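Local coordinates for protein putative citrate lyase (Ralstonia eutropha, PDB 3QQW) that probably cleaves (S)-citramalyl-CoA with the help of magnesium, as a TIM-barrel lyase of the HpcH/HpaI aldolase and citrate lyase family, at residues C[272-277]-C[308-313]; C[238-243]-C[264-269]. All coordinates share one frame; numbering follows the deposited sequence.

Interaction 1 of 2, residues C[272-277]-C[308-313]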
loop_
_atom_site.group_PDB
_atom_site.type_symbol
_atom_site.label_atom_id
_atom_site.label_comp_id
_atom_site.label_asym_id
_atom_site.label_seq_id
_atom_site.Cartn_x
_atom_site.Cartn_y
_atom_site.Cartn_z
ATOM N N THR C 272 29.841 14.203 9.524
ATOM C CA THR C 272 30.000 15.317 8.577
ATOM C C THR C 272 28.656 16.025 8.347
ATOM O O THR C 272 28.631 17.247 8.180
ATOM C CB THR C 272 30.635 14.852 7.259
ATOM O OG1 THR C 272 30.011 13.643 6.827
ATOM C CG2 THR C 272 32.140 14.650 7.381
ATOM N N GLU C 273 27.549 15.261 8.374
ATOM C CA GLU C 273 26.188 15.762 8.204
ATOM C C GLU C 273 25.828 16.754 9.317
ATOM O O GLU C 273 25.232 17.793 9.027
ATOM C CB GLU C 273 25.210 14.581 8.199
ATOM C CG GLU C 273 23.942 14.781 7.384
ATOM C CD GLU C 273 23.054 13.550 7.282
ATOM O OE1 GLU C 273 23.510 12.440 7.643
ATOM O OE2 GLU C 273 21.845 13.734 7.021
ATOM N N VAL C 274 26.205 16.443 10.581
ATOM C CA VAL C 274 25.919 17.292 11.745
ATOM C C VAL C 274 26.812 18.532 11.725
ATOM O O VAL C 274 26.357 19.612 12.099
ATOM C CB VAL C 274 25.964 16.549 13.111
ATOM C CG1 VAL C 274 24.914 15.452 13.146
ATOM C CG2 VAL C 274 27.335 15.973 13.431
ATOM N N GLU C 275 28.060 18.381 11.253
ATOM C CA GLU C 275 29.019 19.475 11.133
ATOM C C GLU C 275 28.466 20.536 10.191
ATOM O O GLU C 275 28.468 21.721 10.530
ATOM C CB GLU C 275 30.365 18.940 10.618
ATOM C CG GLU C 275 31.573 19.457 11.371
ATOM C CD GLU C 275 32.656 18.408 11.501
ATOM O OE1 GLU C 275 33.054 17.830 10.463
ATOM O OE2 GLU C 275 33.040 18.098 12.652
ATOM N N ASP C 276 27.926 20.088 9.038
ATOM C CA ASP C 276 27.312 20.933 8.013
ATOM C C ASP C 276 26.013 21.563 8.520
ATOM O O ASP C 276 25.786 22.753 8.287
ATOM C CB ASP C 276 27.035 20.129 6.725
ATOM C CG ASP C 276 28.252 19.547 6.026
ATOM O OD1 ASP C 276 29.365 20.097 6.202
ATOM O OD2 ASP C 276 28.086 18.559 5.277
ATOM N N ALA C 277 25.173 20.770 9.216
ATOM C CA ALA C 277 23.888 21.201 9.768
ATOM C C ALA C 277 24.048 22.371 10.748
ATOM O O ALA C 277 23.206 23.272 10.749
ATOM C CB ALA C 277 23.195 20.035 10.456
ATOM N N TRP C 308 17.924 21.586 11.344
ATOM C CA TRP C 308 17.622 21.758 12.764
ATOM C C TRP C 308 17.256 20.408 13.400
ATOM O O TRP C 308 17.654 20.138 14.540
ATOM C CB TRP C 308 16.501 22.796 12.977
ATOM C CG TRP C 308 16.078 23.006 14.402
ATOM C CD1 TRP C 308 14.797 23.057 14.867
ATOM C CD2 TRP C 308 16.930 23.164 15.553
ATOM N NE1 TRP C 308 14.793 23.255 16.232
ATOM C CE2 TRP C 308 16.089 23.320 16.678
ATOM C CE3 TRP C 308 18.322 23.165 15.745
ATOM C CZ2 TRP C 308 16.594 23.488 17.973
ATOM C CZ3 TRP C 308 18.821 23.349 17.026
ATOM C CH2 TRP C 308 17.962 23.511 18.121
ATOM N N GLU C 309 16.520 19.565 12.643
ATOM C CA GLU C 309 16.129 18.214 13.039
ATOM C C GLU C 309 17.381 17.351 13.206
ATOM O O GLU C 309 17.489 16.647 14.215
ATOM C CB GLU C 309 15.177 17.583 12.002
ATOM C CG GLU C 309 13.720 18.016 12.073
ATOM C CD GLU C 309 12.839 17.620 10.893
ATOM O OE1 GLU C 309 13.363 17.460 9.765
ATOM O OE2 GLU C 309 11.608 17.513 11.092
ATOM N N VAL C 310 18.351 17.463 12.256
ATOM C CA VAL C 310 19.633 16.731 12.258
ATOM C C VAL C 310 20.462 17.103 13.516
ATOM O O VAL C 310 20.971 16.207 14.196
ATOM C CB VAL C 310 20.449 16.962 10.948
ATOM C CG1 VAL C 310 21.815 16.260 11.000
ATOM C CG2 VAL C 310 19.660 16.516 9.718
ATOM N N LEU C 311 20.571 18.411 13.825
ATOM C CA LEU C 311 21.340 18.885 14.978
ATOM C C LEU C 311 20.706 18.400 16.277
ATOM O O LEU C 311 21.430 18.014 17.204
ATOM C CB LEU C 311 21.491 20.421 14.985
ATOM N N GLN C 312 19.359 18.380 16.327
ATOM C CA GLN C 312 18.621 17.933 17.501
ATOM C C GLN C 312 18.759 16.414 17.670
ATOM O O GLN C 312 18.919 15.947 18.797
ATOM C CB GLN C 312 17.162 18.352 17.394
ATOM C CG GLN C 312 16.891 19.792 17.845
ATOM C CD GLN C 312 15.426 20.165 17.741
ATOM O OE1 GLN C 312 14.825 20.160 16.656
ATOM N NE2 GLN C 312 14.830 20.536 18.867
ATOM N N LYS C 313 18.760 15.651 16.535
ATOM C CA LYS C 313 18.961 14.196 16.493
ATOM C C LYS C 313 20.354 13.868 17.051
ATOM O O LYS C 313 20.473 12.963 17.869
ATOM C CB LYS C 313 18.802 13.682 15.050
ATOM C CG LYS C 313 18.664 12.177 14.858
ATOM C CD LYS C 313 18.406 11.844 13.379
#
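Val310 points one methyl, CG1, into the surface of the helix that carries Glu273, Val274 and Ala277, and this branch makes the closest approaches of the contact. With chi1 at 177°, CG1 stands anti to the backbone N and is directed at the other helix. It touches Val274 CG1 at 3.9 Å and Ala277 CB at 4.1 Å, and lies 4.2 Å from Glu273 O. That carbonyl already accepts Ala277 N, so its approach to the methyl is only van der Waals. Val274 answers with the branch anti to its own carbonyl carbon (chi1 -62°); besides meeting the methyl, its CG1 lies 4.1 Å from Val310 O. Glu273 leans its extended chain past the other branch, with OE2 4.4 Å from Val310 CG2 and weakly hydrogen-bonded to Tyr306 OH. No hydrogen bond joins the two segments. Their axes come within 8.8 Å and their N-to-C directions differ by 124°, an oblique crossing; the interface is small, about 200 Å² in total, and mostly apolar, with Glu273 at its rim. Around it, Ala314 and Phe307 of helix 304-316 also press on Val274 and Ala277, respectively. Helices 271-283 and 304-316 thus pair after the last barrel strand, 251-254; on the second helix, Trp308 NE1 is hydrogen-bonded to Asp10 OD1 of helix 9-12, and Glu309 OE2 is hydrogen-bonded to His185 ND1 of a second subunit.

Interaction 2 of 2, residues C[238-243]-C[264-269]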
loop_
_atom_site.group_PDB
_atom_site.type_symbol
_atom_site.label_atom_id
_atom_site.label_comp_id
_atom_site.label_asym_id
_atom_site.label_seq_id
_atom_site.Cartn_x
_atom_site.Cartn_y
_atom_site.Cartn_z
ATOM N N SER C 238 22.265 -4.369 12.528
ATOM C CA SER C 238 21.726 -4.728 11.219
ATOM C C SER C 238 20.204 -4.488 11.153
ATOM O O SER C 238 19.742 -3.881 10.192
ATOM C CB SER C 238 22.065 -6.175 10.868
ATOM O OG SER C 238 21.464 -6.506 9.626
ATOM N N ASP C 239 19.452 -4.926 12.177
ATOM C CA ASP C 239 18.003 -4.708 12.269
ATOM C C ASP C 239 17.670 -3.213 12.360
ATOM O O ASP C 239 16.811 -2.734 11.617
ATOM C CB ASP C 239 17.411 -5.454 13.477
ATOM C CG ASP C 239 17.125 -6.927 13.234
ATOM O OD1 ASP C 239 17.574 -7.462 12.189
ATOM O OD2 ASP C 239 16.458 -7.547 14.085
ATOM N N ALA C 240 18.406 -2.467 13.213
ATOM C CA ALA C 240 18.235 -1.020 13.374
ATOM C C ALA C 240 18.533 -0.284 12.073
ATOM O O ALA C 240 17.760 0.595 11.697
ATOM C CB ALA C 240 19.119 -0.505 14.492
ATOM N N CYS C 241 19.576 -0.699 11.335
ATOM C CA CYS C 241 19.937 -0.092 10.040
ATOM C C CYS C 241 18.882 -0.388 8.954
ATOM O O CYS C 241 18.541 0.529 8.212
ATOM C CB CYS C 241 21.329 -0.518 9.592
ATOM S SG CYS C 241 22.675 0.304 10.502
ATOM N N ARG C 242 18.340 -1.627 8.874
ATOM C CA ARG C 242 17.310 -1.960 7.876
ATOM C C ARG C 242 16.060 -1.160 8.147
ATOM O O ARG C 242 15.490 -0.582 7.220
ATOM C CB ARG C 242 16.979 -3.462 7.846
ATOM C CG ARG C 242 18.102 -4.323 7.267
ATOM C CD ARG C 242 17.600 -5.665 6.761
ATOM N NE ARG C 242 16.764 -5.544 5.561
ATOM C CZ ARG C 242 16.366 -6.576 4.812
ATOM N NH1 ARG C 242 16.699 -7.820 5.148
ATOM N NH2 ARG C 242 15.620 -6.374 3.732
ATOM N N ALA C 243 15.644 -1.079 9.434
ATOM C CA ALA C 243 14.445 -0.335 9.819
ATOM C C ALA C 243 14.641 1.141 9.525
ATOM O O ALA C 243 13.733 1.771 8.970
ATOM C CB ALA C 243 14.138 -0.551 11.292
ATOM N N VAL C 264 21.195 3.029 19.167
ATOM C CA VAL C 264 21.513 4.460 19.162
ATOM C C VAL C 264 22.504 4.783 18.012
ATOM O O VAL C 264 22.236 5.678 17.212
ATOM C CB VAL C 264 22.038 4.934 20.552
ATOM C CG1 VAL C 264 22.659 6.333 20.487
ATOM C CG2 VAL C 264 20.921 4.880 21.599
ATOM N N ASN C 265 23.608 4.017 17.916
ATOM C CA ASN C 265 24.643 4.230 16.918
ATOM C C ASN C 265 24.130 4.012 15.498
ATOM O O ASN C 265 24.483 4.792 14.613
ATOM C CB ASN C 265 25.875 3.370 17.213
ATOM C CG ASN C 265 26.643 3.874 18.427
ATOM O OD1 ASN C 265 26.849 3.154 19.407
ATOM N ND2 ASN C 265 27.051 5.143 18.422
ATOM N N ALA C 266 23.262 3.018 15.279
ATOM C CA ALA C 266 22.692 2.776 13.938
ATOM C C ALA C 266 21.764 3.920 13.489
ATOM O O ALA C 266 21.671 4.210 12.301
ATOM C CB ALA C 266 21.930 1.470 13.929
HETATM N N MSE C 267 21.104 4.581 14.458
HETATM C CA MSE C 267 20.146 5.659 14.249
HETATM C C MSE C 267 20.798 7.048 14.201
HETATM O O MSE C 267 20.124 7.989 13.805
HETATM C CB MSE C 267 19.155 5.589 15.400
HETATM C CG MSE C 267 17.747 5.831 15.036
HETATM SE SE MSE C 267 16.924 4.558 13.940
HETATM C CE MSE C 267 16.551 3.123 15.165
ATOM N N ARG C 268 22.085 7.180 14.598
ATOM C CA ARG C 268 22.842 8.436 14.633
ATOM C C ARG C 268 23.047 9.088 13.271
ATOM O O ARG C 268 23.357 8.376 12.309
ATOM C CB ARG C 268 24.247 8.195 15.217
ATOM C CG ARG C 268 24.293 8.317 16.695
ATOM C CD ARG C 268 25.675 8.080 17.222
ATOM N NE ARG C 268 25.666 8.158 18.680
ATOM C CZ ARG C 268 26.755 8.226 19.433
ATOM N NH1 ARG C 268 27.960 8.247 18.871
ATOM N NH2 ARG C 268 26.650 8.290 20.754
ATOM N N PRO C 269 22.998 10.447 13.178
ATOM C CA PRO C 269 23.340 11.091 11.895
ATOM C C PRO C 269 24.853 11.032 11.684
ATOM O O PRO C 269 25.610 10.929 12.661
ATOM C CB PRO C 269 22.836 12.541 12.046
ATOM C CG PRO C 269 22.388 12.692 13.467
ATOM C CD PRO C 269 22.717 11.449 14.235
#
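Cys241 carries its SG anti to the carbonyl carbon and beside the backbone N (chi1 -75°), which sets the sulfur against Ala266 CB at 3.7 Å. Met267, a selenomethionine, is folded rather than extended: chi2 of 67° and chi3 of 77° curl the chain round the selenium and swing CE back toward Ala240. The contact belongs to a TIM barrel, where helix 233-247 forms the crossover from strand 221-224 to strand 251-254 and helix 260-267 follows that last strand, so two successive helices of the outer layer meet here. Between them the closest pair is Ala240 CB and Ala266 CB, 3.5 Å apart, two methyls directed at each other. With nothing longer than a methyl on either residue, the backbones come close, the CA atoms of Ala240 and Ala266 lying 5.9 Å apart. Met267 CE adds a looser touch, 4.5 Å from both Ala240 CB and Ala240 O. All of these approaches are van der Waals, with no hydrogen bond across the segments, and they bury about 168 Å². Toward the barrel wall, Ala240 and Met267 both rest on Met252 of strand 251-254, so Met252 is a shared support beneath both helices. A polar tie runs beside the apolar patch: Arg244 NH1, on the same helix as Ala240, donates a hydrogen bond to Arg268 O and a weak one to Ala266 O.

In the fold
Both contacts are buried, apolar pairings of helices without a hydrogen bond across, but they occupy different layers. Interaction 2, about 15 Å from the centre of the chain, joins two helices of the barrel's outer layer through alanine, cysteine and selenomethionine; interaction 1, about 22 Å out, is carried by a branched valine and joins helices that come after the barrel, the second of which reaches another subunit through Glu309. Their centres are about 16 Å apart. They share no helix, yet helices 260-267 and 271-283 are consecutive, and Pro269, in the turn between them, packs on interaction 1: its CB lies 3.7 Å from Val274 CG1 and its CG 3.9 Å from Val310 O.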